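Local coordinates for protein arylmalonate decarboxylase (Bordetella bronchiseptica, PDB 3IP8) that catalyses the decarboxylation of 2-aryl-2-methylmalonates, taking up a proton and releasing carbon dioxide to leave 2-arylpropionates, at residues G10-P15 against S36-G41. Sequence-based numbering, arbitrary orientation.
With B85 (benzylphosphonic acid), chain B.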
ATOM      1  N   GLY A  10       8.070 -12.048  -3.524  1.00  9.89           N
ATOM      2  CA  GLY A  10       9.041 -10.987  -3.736  1.00 10.25           C
ATOM      3  C   GLY A  10       8.363  -9.627  -3.718  1.00 10.70           C
ATOM      4  O   GLY A  10       7.252  -9.442  -4.242  1.00 12.54           O
ATOM      5  N   MET A  11       9.048  -8.656  -3.124  1.00 10.62           N
ATOM      6  CA  MET A  11       8.511  -7.306  -2.993  1.00  8.11           C
ATOM      7  C   MET A  11       9.524  -6.266  -3.450  1.00 10.76           C
ATOM      8  O   MET A  11      10.670  -6.266  -3.014  1.00 10.75           O
ATOM      9  CB  MET A  11       8.090  -7.066  -1.537  1.00  9.17           C
ATOM     10  CG  MET A  11       6.865  -7.879  -1.163  1.00 10.71           C
ATOM     11  SD  MET A  11       6.405  -7.671   0.559  1.00 10.72           S
ATOM     12  CE  MET A  11       4.712  -8.281   0.482  1.00 11.00           C
ATOM     13  N   ILE A  12       9.106  -5.429  -4.392  1.00  9.41           N
ATOM     14  CA  ILE A  12       9.895  -4.275  -4.788  1.00  9.42           C
ATOM     15  C   ILE A  12       9.491  -3.144  -3.842  1.00  9.48           C
ATOM     16  O   ILE A  12       8.315  -2.749  -3.793  1.00 10.00           O
ATOM     17  CB  ILE A  12       9.594  -3.866  -6.237  1.00  8.25           C
ATOM     18  CG1 ILE A  12       9.788  -5.035  -7.192  1.00  9.69           C
ATOM     19  CG2 ILE A  12      10.462  -2.696  -6.661  1.00 10.27           C
ATOM     20  CD1 ILE A  12       9.282  -4.724  -8.598  1.00 11.53           C
ATOM     21  N   VAL A  13      10.456  -2.605  -3.098  1.00  9.63           N
ATOM     22  CA  VAL A  13      10.146  -1.591  -2.090  1.00 10.17           C
ATOM     23  C   VAL A  13      10.833  -0.273  -2.431  1.00  9.13           C
ATOM     24  O   VAL A  13      11.917  -0.268  -2.981  1.00 10.20           O
ATOM     25  CB  VAL A  13      10.570  -2.050  -0.674  1.00  9.58           C
ATOM     26  CG1 VAL A  13       9.812  -3.315  -0.286  1.00 10.88           C
ATOM     27  CG2 VAL A  13      12.092  -2.292  -0.592  1.00  9.26           C
ATOM     28  N   PRO A  14      10.207   0.856  -2.105  1.00  8.71           N
ATOM     29  CA  PRO A  14      10.829   2.148  -2.418  1.00 10.57           C
ATOM     30  C   PRO A  14      12.218   2.424  -1.814  1.00 11.55           C
ATOM     31  O   PRO A  14      13.067   2.904  -2.549  1.00 11.37           O
ATOM     32  CB  PRO A  14       9.770   3.167  -1.966  1.00  9.68           C
ATOM     33  CG  PRO A  14       8.465   2.433  -2.227  1.00  9.97           C
ATOM     34  CD  PRO A  14       8.769   0.994  -1.799  1.00  9.92           C
ATOM     35  N   PRO A  15      12.455   2.136  -0.521  1.00 10.02           N
ATOM     36  CA  PRO A  15      13.759   2.555   0.043  1.00 11.11           C
ATOM     37  C   PRO A  15      14.966   1.799  -0.497  1.00 11.67           C
ATOM     38  O   PRO A  15      14.858   0.619  -0.837  1.00 11.16           O
ATOM     39  CB  PRO A  15      13.598   2.295   1.541  1.00 11.00           C
ATOM     40  CG  PRO A  15      12.080   2.284   1.766  1.00 10.70           C
ATOM     41  CD  PRO A  15      11.564   1.605   0.518  1.00 12.28           C
ATOM     42  N   SER A  36      13.635  -6.119  -2.827  1.00  9.48           N
ATOM     43  CA  SER A  36      14.623  -5.411  -3.641  1.00 11.52           C
ATOM     44  C   SER A  36      14.266  -3.915  -3.610  1.00 11.30           C
ATOM     45  O   SER A  36      13.106  -3.568  -3.834  1.00 10.83           O
ATOM     46  CB  SER A  36      14.577  -5.959  -5.068  1.00 13.71           C
ATOM     47  OG  SER A  36      15.653  -5.467  -5.841  1.00 14.23           O
ATOM     48  N   GLY A  37      15.250  -3.056  -3.321  1.00 10.71           N
ATOM     49  CA  GLY A  37      15.012  -1.640  -3.071  1.00 11.12           C
ATOM     50  C   GLY A  37      15.223  -0.765  -4.289  1.00 11.69           C
ATOM     51  O   GLY A  37      16.237  -0.878  -4.964  1.00 11.96           O
ATOM     52  N   LEU A  38      14.290   0.142  -4.557  1.00 12.27           N
ATOM     53  CA  LEU A  38      14.404   1.035  -5.705  1.00  9.95           C
ATOM     54  C   LEU A  38      15.347   2.225  -5.500  1.00 10.91           C
ATOM     55  O   LEU A  38      15.931   2.743  -6.451  1.00 13.45           O
ATOM     56  CB  LEU A  38      13.017   1.575  -6.068  1.00 12.30           C
ATOM     57  CG  LEU A  38      12.033   0.563  -6.645  1.00 13.07           C
ATOM     58  CD1 LEU A  38      10.616   1.147  -6.655  1.00 12.64           C
ATOM     59  CD2 LEU A  38      12.462   0.145  -8.065  1.00 14.57           C
ATOM     60  N   GLY A  39      15.482   2.672  -4.262  1.00 11.42           N
ATOM     61  CA  GLY A  39      16.227   3.884  -4.003  1.00 10.40           C
ATOM     62  C   GLY A  39      15.460   5.163  -4.271  1.00 11.94           C
ATOM     63  O   GLY A  39      16.044   6.168  -4.651  1.00 14.75           O
ATOM     64  N   LEU A  40      14.155   5.146  -4.037  1.00 10.86           N
ATOM     65  CA  LEU A  40      13.356   6.349  -4.193  1.00 11.23           C
ATOM     66  C   LEU A  40      13.924   7.464  -3.314  1.00 12.72           C
ATOM     67  O   LEU A  40      14.186   7.265  -2.120  1.00 12.60           O
ATOM     68  CB  LEU A  40      11.904   6.058  -3.794  1.00 12.47           C
ATOM     69  CG  LEU A  40      10.906   7.214  -3.886  1.00  8.15           C
ATOM     70  CD1 LEU A  40      10.749   7.700  -5.335  1.00  9.45           C
ATOM     71  CD2 LEU A  40       9.555   6.764  -3.356  1.00 10.17           C
ATOM     72  N   GLY A  41      14.048   8.648  -3.898  1.00 10.81           N
ATOM     73  CA  GLY A  41      14.638   9.791  -3.225  1.00 11.35           C
ATOM     74  C   GLY A  41      13.671  10.723  -2.515  1.00 15.33           C
ATOM     75  O   GLY A  41      14.073  11.440  -1.597  1.00 15.99           O
TER
HETATM   76  C1  B85 B 249       7.344   5.434   1.369  1.00 12.67           C
HETATM   77  C2  B85 B 249       8.358   4.686   2.032  1.00 11.86           C
HETATM   78  C3  B85 B 249       8.388   3.316   1.911  1.00 12.19           C
HETATM   79  C4  B85 B 249       7.361   2.601   1.123  1.00 12.90           C
HETATM   80  C5  B85 B 249       6.366   3.322   0.486  1.00 11.83           C
HETATM   81  C6  B85 B 249       6.352   4.748   0.612  1.00 12.68           C
HETATM   82  C7  B85 B 249       5.258   5.639   0.045  1.00 16.34           C
HETATM   83  P8  B85 B 249       3.974   4.885  -1.029  1.00 12.46           P
HETATM   84  O9  B85 B 249       3.117   3.781  -0.268  1.00 13.44           O
HETATM   85  O10 B85 B 249       3.022   6.025  -1.652  1.00 12.84           O
HETATM   86  O11 B85 B 249       4.686   4.252  -2.174  1.00 16.60           O
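Val13 N reaches Ser36 O at 2.9 Å, one of the backbone bonds joining two parallel strands, 9-13 and 33-37, of a beta-alpha-beta unit whose linking helix is 23-27. The other bonds run from Ser36 N to Met11 O and, just past the end of strand 33-37, from Leu38 N to Val13 O. The pairing continues in loop: Pro14 O takes Leu40 N at 2.9 Å and, weakly, Gly39 N, so one carbonyl holds the turn of 38-40 beside the two prolines.

Leu38 runs outward along Ile12. Its CB sits 3.8 Å from both Val13 O and Pro14 O. CG, placed anti to the carbonyl carbon (chi1 -69°), lies 3.6 Å from Ile12 CG2, and both methyls, CD1 and CD2, also touch that CG2. On the face that carries Ile12 and Ser36, helix 55-64 packs on both and also touches Leu38; Ser36 OG is hydrogen-bonded to His58 ND1 of that helix.

Pro14 faces two ways. CB meets Leu40 CD2, while the ring lies against the phenyl of benzylphosphonate, whose phosphonate is gripped elsewhere by Thr75, Ser76 and Gly189. The loop leaving strand 9-13 thus supplies an apolar wall for the aryl group: Pro15 CG stands 3.8 Å from ligand C3, and Pro14 CG 3.5 Å from both C4 and C5.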